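Local coordinates for protein putative lipase (Bacteroides thetaiotaomicron VPI-5482, PDB 3BZW) that probably acts as an esterase or lipase of the SGNH (GDSL-like) hydrolase family, perhaps cleaving lysophospholipids, at residues E228-F233 / Y238-P243; N217-M222 / A252-Y257; V29-D34 / K48-L53. All blocks are in the same frame, centred on the assembly; numbering follows the deposited sequence.

Contact 1. Residues E228-F233 / Y238-P243. With ACT (acetate ion), chain G.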
loop_
_atom_site.group_PDB
_atom_site.type_symbol
_atom_site.label_atom_id
_atom_site.label_comp_id
_atom_site.label_asym_id
_atom_site.label_seq_id
_atom_site.Cartn_x
_atom_site.Cartn_y
_atom_site.Cartn_z
ATOM N N GLU A 228 34.689 6.796 -1.185
ATOM C CA GLU A 228 35.361 7.086 -2.447
ATOM C C GLU A 228 35.092 8.503 -2.963
ATOM O O GLU A 228 35.886 9.048 -3.731
ATOM C CB GLU A 228 34.951 6.062 -3.511
ATOM C CG GLU A 228 35.446 4.629 -3.267
ATOM C CD GLU A 228 34.839 3.976 -2.033
ATOM O OE1 GLU A 228 33.658 4.241 -1.733
ATOM O OE2 GLU A 228 35.541 3.176 -1.374
ATOM N N GLN A 229 33.980 9.107 -2.550
ATOM C CA GLN A 229 33.669 10.463 -3.006
ATOM C C GLN A 229 34.211 11.563 -2.091
ATOM O O GLN A 229 33.942 12.753 -2.306
ATOM C CB GLN A 229 32.155 10.633 -3.192
ATOM C CG GLN A 229 31.582 9.760 -4.299
ATOM C CD GLN A 229 30.259 10.280 -4.846
ATOM O OE1 GLN A 229 29.252 10.339 -4.134
ATOM N NE2 GLN A 229 30.261 10.667 -6.121
ATOM N N LEU A 230 34.981 11.179 -1.076
ATOM C CA LEU A 230 35.550 12.168 -0.164
ATOM C C LEU A 230 36.623 12.987 -0.878
ATOM O O LEU A 230 37.161 13.947 -0.324
ATOM C CB LEU A 230 36.119 11.488 1.091
ATOM C CG LEU A 230 35.049 10.990 2.081
ATOM C CD1 LEU A 230 35.694 10.223 3.232
ATOM C CD2 LEU A 230 34.264 12.185 2.623
ATOM N N ILE A 231 36.924 12.603 -2.118
ATOM C CA ILE A 231 37.894 13.326 -2.929
ATOM C C ILE A 231 37.351 14.730 -3.192
ATOM O O ILE A 231 38.089 15.618 -3.606
ATOM C CB ILE A 231 38.118 12.646 -4.302
ATOM C CG1 ILE A 231 36.768 12.424 -4.994
ATOM C CG2 ILE A 231 38.868 11.336 -4.128
ATOM C CD1 ILE A 231 36.875 11.809 -6.380
ATOM N N TYR A 232 36.053 14.916 -2.956
ATOM C CA TYR A 232 35.401 16.205 -3.163
ATOM C C TYR A 232 35.282 17.037 -1.889
ATOM O O TYR A 232 34.731 18.139 -1.913
ATOM C CB TYR A 232 33.999 15.998 -3.736
ATOM C CG TYR A 232 33.979 15.490 -5.157
ATOM C CD1 TYR A 232 34.516 16.249 -6.193
ATOM C CD2 TYR A 232 33.398 14.262 -5.469
ATOM C CE1 TYR A 232 34.474 15.802 -7.510
ATOM C CE2 TYR A 232 33.347 13.806 -6.781
ATOM C CZ TYR A 232 33.889 14.581 -7.794
ATOM O OH TYR A 232 33.852 14.130 -9.092
ATOM N N PHE A 233 35.788 16.508 -0.779
ATOM C CA PHE A 233 35.710 17.214 0.493
ATOM C C PHE A 233 37.096 17.517 1.067
ATOM O O PHE A 233 38.059 16.801 0.803
ATOM C CB PHE A 233 34.817 16.420 1.448
ATOM C CG PHE A 233 33.378 16.393 1.009
ATOM C CD1 PHE A 233 32.474 17.347 1.477
ATOM C CD2 PHE A 233 32.951 15.487 0.034
ATOM C CE1 PHE A 233 31.167 17.404 0.976
ATOM C CE2 PHE A 233 31.648 15.535 -0.473
ATOM C CZ PHE A 233 30.755 16.495 -0.003
ATOM N N TYR A 238 39.065 15.010 9.366
ATOM C CA TYR A 238 38.379 15.966 10.227
ATOM C C TYR A 238 37.271 16.814 9.605
ATOM O O TYR A 238 36.520 17.471 10.329
ATOM C CB TYR A 238 39.419 16.909 10.843
ATOM C CG TYR A 238 40.538 16.187 11.566
ATOM C CD1 TYR A 238 40.442 15.884 12.925
ATOM C CD2 TYR A 238 41.681 15.779 10.880
ATOM C CE1 TYR A 238 41.471 15.185 13.585
ATOM C CE2 TYR A 238 42.704 15.085 11.522
ATOM C CZ TYR A 238 42.595 14.792 12.872
ATOM O OH TYR A 238 43.619 14.110 13.496
ATOM N N ASP A 239 37.170 16.823 8.281
ATOM C CA ASP A 239 36.153 17.648 7.642
ATOM C C ASP A 239 35.549 17.027 6.391
ATOM O O ASP A 239 36.070 17.196 5.286
ATOM C CB ASP A 239 36.737 19.021 7.294
ATOM C CG ASP A 239 35.667 20.029 6.906
ATOM O OD1 ASP A 239 34.515 19.608 6.661
ATOM O OD2 ASP A 239 35.977 21.237 6.841
ATOM N N ARG A 240 34.443 16.315 6.578
ATOM C CA ARG A 240 33.733 15.679 5.479
ATOM C C ARG A 240 32.438 16.454 5.253
ATOM O O ARG A 240 31.446 15.907 4.765
ATOM C CB ARG A 240 33.433 14.214 5.817
ATOM C CG ARG A 240 34.678 13.406 6.143
ATOM C CD ARG A 240 34.365 11.933 6.347
ATOM N NE ARG A 240 35.525 11.219 6.874
ATOM C CZ ARG A 240 35.547 9.919 7.141
ATOM N NH1 ARG A 240 34.466 9.178 6.925
ATOM N NH2 ARG A 240 36.648 9.362 7.631
ATOM N N LEU A 241 32.469 17.734 5.623
ATOM C CA LEU A 241 31.325 18.635 5.480
ATOM C C LEU A 241 31.572 19.661 4.375
ATOM O O LEU A 241 30.746 19.837 3.479
ATOM C CB LEU A 241 31.058 19.370 6.804
ATOM C CG LEU A 241 30.136 20.601 6.786
ATOM C CD1 LEU A 241 28.718 20.188 6.390
ATOM C CD2 LEU A 241 30.132 21.261 8.162
ATOM N N HIS A 242 32.717 20.333 4.434
ATOM C CA HIS A 242 33.039 21.342 3.431
ATOM C C HIS A 242 33.750 20.780 2.205
ATOM O O HIS A 242 34.767 20.092 2.316
ATOM C CB HIS A 242 33.901 22.449 4.044
ATOM C CG HIS A 242 33.306 23.070 5.270
ATOM N ND1 HIS A 242 33.851 22.908 6.525
ATOM C CD2 HIS A 242 32.227 23.872 5.429
ATOM C CE1 HIS A 242 33.137 23.588 7.404
ATOM N NE2 HIS A 242 32.146 24.182 6.765
ATOM N N PRO A 243 33.212 21.061 1.011
ATOM C CA PRO A 243 33.822 20.577 -0.227
ATOM C C PRO A 243 35.191 21.230 -0.439
ATOM O O PRO A 243 35.426 22.360 0.013
ATOM C CB PRO A 243 32.825 21.023 -1.295
ATOM C CG PRO A 243 31.516 21.022 -0.566
ATOM C CD PRO A 243 31.888 21.653 0.748
HETATM C C ACT G . 29.109 25.959 7.483
HETATM O O ACT G . 30.035 25.533 8.151
HETATM O OXT ACT G . 28.756 27.120 7.606
HETATM C CH3 ACT G . 28.412 25.059 6.495
#

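Contact 2. Residues N217-M222 / A252-Y257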
loop_
_atom_site.group_PDB
_atom_site.type_symbol
_atom_site.label_atom_id
_atom_site.label_comp_id
_atom_site.label_asym_id
_atom_site.label_seq_id
_atom_site.Cartn_x
_atom_site.Cartn_y
_atom_site.Cartn_z
ATOM N N ASN A 217 21.311 18.903 -3.676
ATOM C CA ASN A 217 21.535 17.724 -2.845
ATOM C C ASN A 217 21.661 16.471 -3.705
ATOM O O ASN A 217 22.482 15.593 -3.427
ATOM C CB ASN A 217 20.376 17.571 -1.860
ATOM C CG ASN A 217 20.542 16.376 -0.940
ATOM O OD1 ASN A 217 20.025 15.293 -1.213
ATOM N ND2 ASN A 217 21.273 16.567 0.156
ATOM N N ALA A 218 20.855 16.391 -4.757
ATOM C CA ALA A 218 20.903 15.233 -5.638
ATOM C C ALA A 218 21.748 15.427 -6.902
ATOM O O ALA A 218 22.611 14.604 -7.194
ATOM C CB ALA A 218 19.486 14.818 -6.031
ATOM N N VAL A 219 21.511 16.509 -7.642
ATOM C CA VAL A 219 22.227 16.718 -8.901
ATOM C C VAL A 219 23.746 16.860 -8.887
ATOM O O VAL A 219 24.391 16.571 -9.898
ATOM C CB VAL A 219 21.621 17.891 -9.708
ATOM C CG1 VAL A 219 20.170 17.567 -10.057
ATOM C CG2 VAL A 219 21.710 19.191 -8.921
ATOM N N THR A 220 24.330 17.288 -7.770
ATOM C CA THR A 220 25.790 17.408 -7.708
ATOM C C THR A 220 26.398 16.004 -7.734
ATOM O O THR A 220 27.541 15.813 -8.160
ATOM C CB THR A 220 26.269 18.110 -6.414
ATOM O OG1 THR A 220 25.848 17.353 -5.273
ATOM C CG2 THR A 220 25.700 19.517 -6.325
ATOM N N GLY A 221 25.624 15.026 -7.271
ATOM C CA GLY A 221 26.094 13.653 -7.243
ATOM C C GLY A 221 27.215 13.457 -6.237
ATOM O O GLY A 221 27.961 12.486 -6.310
HETATM N N MSE A 222 27.333 14.381 -5.291
HETATM C CA MSE A 222 28.385 14.309 -4.279
HETATM C C MSE A 222 27.864 13.850 -2.916
HETATM O O MSE A 222 27.112 14.570 -2.259
HETATM C CB MSE A 222 29.066 15.681 -4.144
HETATM C CG MSE A 222 29.938 16.066 -5.338
HETATM SE SE MSE A 222 30.357 17.970 -5.446
HETATM C CE MSE A 222 30.709 18.311 -3.567
ATOM N N ALA A 252 30.040 23.878 -9.267
ATOM C CA ALA A 252 29.927 24.973 -10.228
ATOM C C ALA A 252 29.539 24.477 -11.614
ATOM O O ALA A 252 28.672 25.057 -12.275
ATOM C CB ALA A 252 31.248 25.746 -10.297
ATOM N N ARG A 253 30.171 23.396 -12.057
ATOM C CA ARG A 253 29.863 22.856 -13.374
ATOM C C ARG A 253 28.422 22.346 -13.407
ATOM O O ARG A 253 27.730 22.455 -14.425
ATOM C CB ARG A 253 30.828 21.723 -13.723
ATOM C CG ARG A 253 30.981 21.518 -15.213
ATOM C CD ARG A 253 31.788 22.646 -15.830
ATOM N NE ARG A 253 31.550 22.742 -17.265
ATOM C CZ ARG A 253 32.159 23.607 -18.067
ATOM N NH1 ARG A 253 33.057 24.456 -17.575
ATOM N NH2 ARG A 253 31.863 23.633 -19.361
ATOM N N THR A 254 27.973 21.786 -12.290
ATOM C CA THR A 254 26.607 21.278 -12.193
ATOM C C THR A 254 25.667 22.471 -12.300
ATOM O O THR A 254 24.716 22.472 -13.079
ATOM C CB THR A 254 26.372 20.577 -10.836
ATOM O OG1 THR A 254 27.196 19.409 -10.756
ATOM C CG2 THR A 254 24.909 20.172 -10.677
ATOM N N LEU A 255 25.965 23.494 -11.514
ATOM C CA LEU A 255 25.168 24.713 -11.479
ATOM C C LEU A 255 25.097 25.354 -12.864
ATOM O O LEU A 255 24.045 25.839 -13.284
ATOM C CB LEU A 255 25.793 25.676 -10.465
ATOM C CG LEU A 255 24.953 26.788 -9.847
ATOM C CD1 LEU A 255 23.596 26.253 -9.412
ATOM C CD2 LEU A 255 25.719 27.363 -8.655
HETATM N N MSE A 256 26.218 25.344 -13.576
HETATM C CA MSE A 256 26.264 25.934 -14.904
HETATM C C MSE A 256 25.187 25.377 -15.829
HETATM O O MSE A 256 24.478 26.132 -16.491
HETATM C CB MSE A 256 27.636 25.718 -15.541
HETATM C CG MSE A 256 27.793 26.417 -16.877
HETATM SE SE MSE A 256 29.588 26.251 -17.593
HETATM C CE MSE A 256 29.135 25.700 -19.380
ATOM N N TYR A 257 25.053 24.057 -15.869
ATOM C CA TYR A 257 24.055 23.448 -16.741
ATOM C C TYR A 257 22.645 23.406 -16.166
ATOM O O TYR A 257 21.671 23.376 -16.915
ATOM C CB TYR A 257 24.530 22.058 -17.161
ATOM C CG TYR A 257 25.723 22.162 -18.078
ATOM C CD1 TYR A 257 25.561 22.505 -19.420
ATOM C CD2 TYR A 257 27.020 22.021 -17.584
ATOM C CE1 TYR A 257 26.663 22.711 -20.247
ATOM C CE2 TYR A 257 28.124 22.229 -18.400
ATOM C CZ TYR A 257 27.941 22.574 -19.727
ATOM O OH TYR A 257 29.031 22.798 -20.526
HETATM O O HOH W 1 25.986 17.217 -12.018
#

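Contact 3. Residues V29-D34 / K48-L53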
loop_
_atom_site.group_PDB
_atom_site.type_symbol
_atom_site.label_atom_id
_atom_site.label_comp_id
_atom_site.label_asym_id
_atom_site.label_seq_id
_atom_site.Cartn_x
_atom_site.Cartn_y
_atom_site.Cartn_z
ATOM N N VAL A 29 25.477 38.237 -10.050
ATOM C CA VAL A 29 24.728 37.398 -9.123
ATOM C C VAL A 29 25.088 37.548 -7.652
ATOM O O VAL A 29 26.260 37.634 -7.284
ATOM C CB VAL A 29 24.890 35.904 -9.506
ATOM C CG1 VAL A 29 24.093 35.031 -8.548
ATOM C CG2 VAL A 29 24.428 35.679 -10.944
ATOM N N GLY A 30 24.060 37.574 -6.811
ATOM C CA GLY A 30 24.279 37.667 -5.381
ATOM C C GLY A 30 24.253 36.258 -4.820
ATOM O O GLY A 30 23.334 35.496 -5.115
ATOM N N TYR A 31 25.257 35.898 -4.027
ATOM C CA TYR A 31 25.311 34.559 -3.449
ATOM C C TYR A 31 25.115 34.593 -1.938
ATOM O O TYR A 31 25.975 35.068 -1.194
ATOM C CB TYR A 31 26.646 33.888 -3.785
ATOM C CG TYR A 31 26.894 33.694 -5.269
ATOM C CD1 TYR A 31 27.479 34.700 -6.041
ATOM C CD2 TYR A 31 26.558 32.496 -5.894
ATOM C CE1 TYR A 31 27.729 34.511 -7.406
ATOM C CE2 TYR A 31 26.798 32.297 -7.251
ATOM C CZ TYR A 31 27.384 33.304 -8.002
ATOM O OH TYR A 31 27.640 33.089 -9.338
ATOM N N ILE A 32 23.975 34.075 -1.494
ATOM C CA ILE A 32 23.623 34.043 -0.081
ATOM C C ILE A 32 23.813 32.641 0.490
ATOM O O ILE A 32 23.438 31.654 -0.145
ATOM C CB ILE A 32 22.148 34.495 0.096
ATOM C CG1 ILE A 32 22.025 35.968 -0.300
ATOM C CG2 ILE A 32 21.674 34.259 1.533
ATOM C CD1 ILE A 32 20.607 36.501 -0.291
ATOM N N GLY A 33 24.410 32.548 1.678
ATOM C CA GLY A 33 24.610 31.236 2.276
ATOM C C GLY A 33 25.506 31.136 3.501
ATOM O O GLY A 33 25.543 32.035 4.346
ATOM N N ASP A 34 26.231 30.022 3.595
ATOM C CA ASP A 34 27.114 29.764 4.726
ATOM C C ASP A 34 28.583 29.598 4.337
ATOM O O ASP A 34 29.044 30.180 3.358
ATOM C CB ASP A 34 26.633 28.525 5.501
ATOM C CG ASP A 34 26.379 27.325 4.598
ATOM O OD1 ASP A 34 27.170 27.100 3.658
ATOM O OD2 ASP A 34 25.391 26.598 4.834
ATOM N N LYS A 48 36.048 28.724 -4.601
ATOM C CA LYS A 48 34.600 28.526 -4.524
ATOM C C LYS A 48 33.840 28.479 -5.850
ATOM O O LYS A 48 34.291 29.013 -6.867
ATOM C CB LYS A 48 33.984 29.581 -3.595
ATOM C CG LYS A 48 34.317 29.368 -2.109
ATOM C CD LYS A 48 35.783 29.679 -1.780
ATOM C CE LYS A 48 36.111 29.358 -0.324
ATOM N NZ LYS A 48 37.514 29.740 0.043
ATOM N N TYR A 49 32.672 27.840 -5.817
ATOM C CA TYR A 49 31.854 27.678 -7.012
ATOM C C TYR A 49 31.558 28.973 -7.765
ATOM O O TYR A 49 31.557 28.984 -8.997
ATOM C CB TYR A 49 30.552 26.942 -6.658
ATOM C CG TYR A 49 29.583 27.714 -5.789
ATOM C CD1 TYR A 49 28.588 28.507 -6.359
ATOM C CD2 TYR A 49 29.644 27.633 -4.397
ATOM C CE1 TYR A 49 27.672 29.200 -5.566
ATOM C CE2 TYR A 49 28.735 28.326 -3.593
ATOM C CZ TYR A 49 27.753 29.104 -4.184
ATOM O OH TYR A 49 26.842 29.778 -3.402
ATOM N N TRP A 50 31.315 30.065 -7.048
ATOM C CA TRP A 50 31.029 31.328 -7.720
ATOM C C TRP A 50 32.262 31.894 -8.421
ATOM O O TRP A 50 32.149 32.720 -9.330
ATOM C CB TRP A 50 30.458 32.358 -6.738
ATOM C CG TRP A 50 31.110 32.375 -5.392
ATOM C CD1 TRP A 50 30.652 31.779 -4.250
ATOM C CD2 TRP A 50 32.345 33.005 -5.046
ATOM N NE1 TRP A 50 31.526 32.001 -3.213
ATOM C CE2 TRP A 50 32.575 32.750 -3.675
ATOM C CE3 TRP A 50 33.284 33.763 -5.762
ATOM C CZ2 TRP A 50 33.705 33.225 -3.003
ATOM C CZ3 TRP A 50 34.411 34.236 -5.090
ATOM C CH2 TRP A 50 34.609 33.962 -3.724
ATOM N N ASP A 51 33.440 31.444 -8.001
ATOM C CA ASP A 51 34.686 31.900 -8.605
ATOM C C ASP A 51 34.839 31.213 -9.966
ATOM O O ASP A 51 35.340 31.801 -10.926
ATOM C CB ASP A 51 35.867 31.540 -7.703
ATOM C CG ASP A 51 36.971 32.575 -7.750
ATOM O OD1 ASP A 51 37.297 33.046 -8.857
ATOM O OD2 ASP A 51 37.516 32.911 -6.680
ATOM N N PHE A 52 34.403 29.959 -10.041
ATOM C CA PHE A 52 34.467 29.211 -11.291
ATOM C C PHE A 52 33.448 29.774 -12.274
ATOM O O PHE A 52 33.715 29.866 -13.473
ATOM C CB PHE A 52 34.178 27.730 -11.043
ATOM C CG PHE A 52 35.335 26.978 -10.458
ATOM C CD1 PHE A 52 36.443 26.665 -11.243
ATOM C CD2 PHE A 52 35.318 26.579 -9.126
ATOM C CE1 PHE A 52 37.525 25.958 -10.711
ATOM C CE2 PHE A 52 36.393 25.871 -8.578
ATOM C CZ PHE A 52 37.498 25.559 -9.373
ATOM N N LEU A 53 32.280 30.151 -11.766
ATOM C CA LEU A 53 31.239 30.711 -12.618
ATOM C C LEU A 53 31.674 32.074 -13.145
ATOM O O LEU A 53 31.320 32.463 -14.260
ATOM C CB LEU A 53 29.921 30.834 -11.846
ATOM C CG LEU A 53 29.229 29.508 -11.513
ATOM C CD1 LEU A 53 27.982 29.774 -10.683
ATOM C CD2 LEU A 53 28.865 28.778 -12.800
HETATM O O HOH W 2 30.048 34.379 -10.061
#

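Contact 1. Residues E228-F233 / Y238-P243
The aliphatic chain of Arg240 slants across the two methyls of Leu230. Its CB lies 3.9 Å from Leu230 CD2; CG and CD pass the same methyl, Arg240 CD 3.7 Å from Leu230 CD2. Farther out the other methyl takes over: Arg240 NE is 3.8 Å from Leu230 CD1, which sits over one guanidinium face, nearer its border than its centre. The extended run from CG to NE carries the guanidinium past the leucine, CZ and NH1 staying near Leu230 CD1, while NE donates to Ala236 O. The Phe233 ring presents its edge to a carbonyl, CE1 3.5 Å from Leu241 O, and touches the Pro243 ring obliquely. Phe233 and Pro243 form an antiparallel non-hydrogen-bonded pair, beside which Tyr232 O receives a CA-H...O contact from Pro243 CA at 3.1 Å. The corner at Arg240-His242 is tied by Asp239: OD1 accepts from the backbone N of both Leu241 and His242, an Asx turn and motif, and OD2 uses its syn lone pair for His242 ND1 at 2.7 Å, in the imidazole plane. Tyr42 OH bonds to OD2, steadying the carboxylate. The ND1 bond fixes the rotation of the His242 ring, whose NE2 reaches acetate O at 2.9 Å (168° at the hydrogen). The spacing matches the Asp-x-x-His motif of SGNH hydrolases, consistent with a histidine oriented toward the active site by its carboxylate.

Contact 2. Residues N217-M222 / A252-Y257
Thr254 OG1 is held from two directions: it bonds to Arg250 O one helical turn back, and it accepts from a water at 2.8 Å. That water also donates to Val219 O, at 2.7 Å, and so bridges the two segments. The methyl of Thr254 does the apolar part of the work. Because CG2 stands anti to the backbone N (OG1 at chi1 -65°), it points into the other segment and meets Val219 CG2 at 3.8 Å, the two side chains crossing at a slant; Val219 O lies 3.7 Å from the same Thr254 CG2. Thr220 approaches through CA, 3.9 Å from Thr254 OG1, and its own OG1 bonds to Phe216 O and weakly accepts from Met222 N, securing the chain from within. Gly221, with positive phi, redirects the chain, its N bonded to Ala218 O at 3.0 Å. Helix 245-258 is gripped again through Arg250 NE, bonded to Thr220 O. It lies between helix 216-219, with the loop after it, and helix 49-57: Leu255 packs on both Phe216 and Tyr49, and Ala252 on Phe52 and Trp56, while Ala218 and Tyr257 pack on a second subunit.

Contact 3. Residues V29-D34 / K48-L53
Tyr31 gives strand 29-33 nearly all its contact with helix 49-53, and three residues of the helix close round its ring. Trp50 CB stands over the centre of one face, 3.5 Å from the Tyr31 ring centroid, a CH-pi contact; Val29 CG1 lies over the opposite face, closer to its border, so the phenol is sandwiched between aliphatic carbons. The indole, still obliquely near the Tyr31 ring at its base, is carried outward to Pro61 and Val63 because its CG sits between the backbone N and the carbonyl carbon (chi1 41°); Lys48 CB lies over one of its faces and NE1 bonds to Thr37 O. Tyr49 comes from another side. Its CE1 is 3.5 Å from Tyr31 CD2, the planes inclined at 74° in an oblique pairing, and the two side chains point opposite ways as they pass. Tyr49 OH bonds to Thr37 OG1, fixing that end. At the far edge of the Tyr31 ring, near its plane, Leu53 CD1 touches Tyr31 OH at 3.6 Å. The hydroxyl donates to a water at 2.8 Å from Tyr31 OH, and the same water donates to Trp50 O, also 2.8 Å away. A leucine in place of Tyr31 would probably leave Trp50 CB without its ring face, open a gap beside Tyr49 and cost this water its phenol donor. Strand 29-33 and helix 49-53 run nearly antiparallel (167°), their axes 10.9 Å apart at closest approach, as the first leg of the beta-alpha-beta crossover from strand 28-33 to strand 60-63. In the parallel sheet strand 28-33 lies between 60-63 and 91-95; Tyr49 also packs on Phe95 of strand 91-95 and on Met251 and Leu255 of helix 245-258.

Overall arrangement
Contact 2 is the middle piece, its centre 15 Å from contact 1 and 13 Å from contact 3. Toward contact 1 it offers Gly221 O, 2.9 Å from Gln229 NE2 in a probable hydrogen bond, and the selenomethionine Met222, packed on Tyr232 and Phe233. Toward contact 3, Ala252 CB lies 3.5 Å from Tyr49 O. Contacts 1 and 3 do not touch, their nearest atoms about 6 Å apart, yet both lead to the acetate: segment 29-34 runs into Ser35, whose N binds the ion, as does His242 NE2 of contact 1. Its other donors, Gly68 N and Asn99 ND2, together with Ser35 N resemble the oxyanion hole of SGNH hydrolases, so the acetate probably marks the active site.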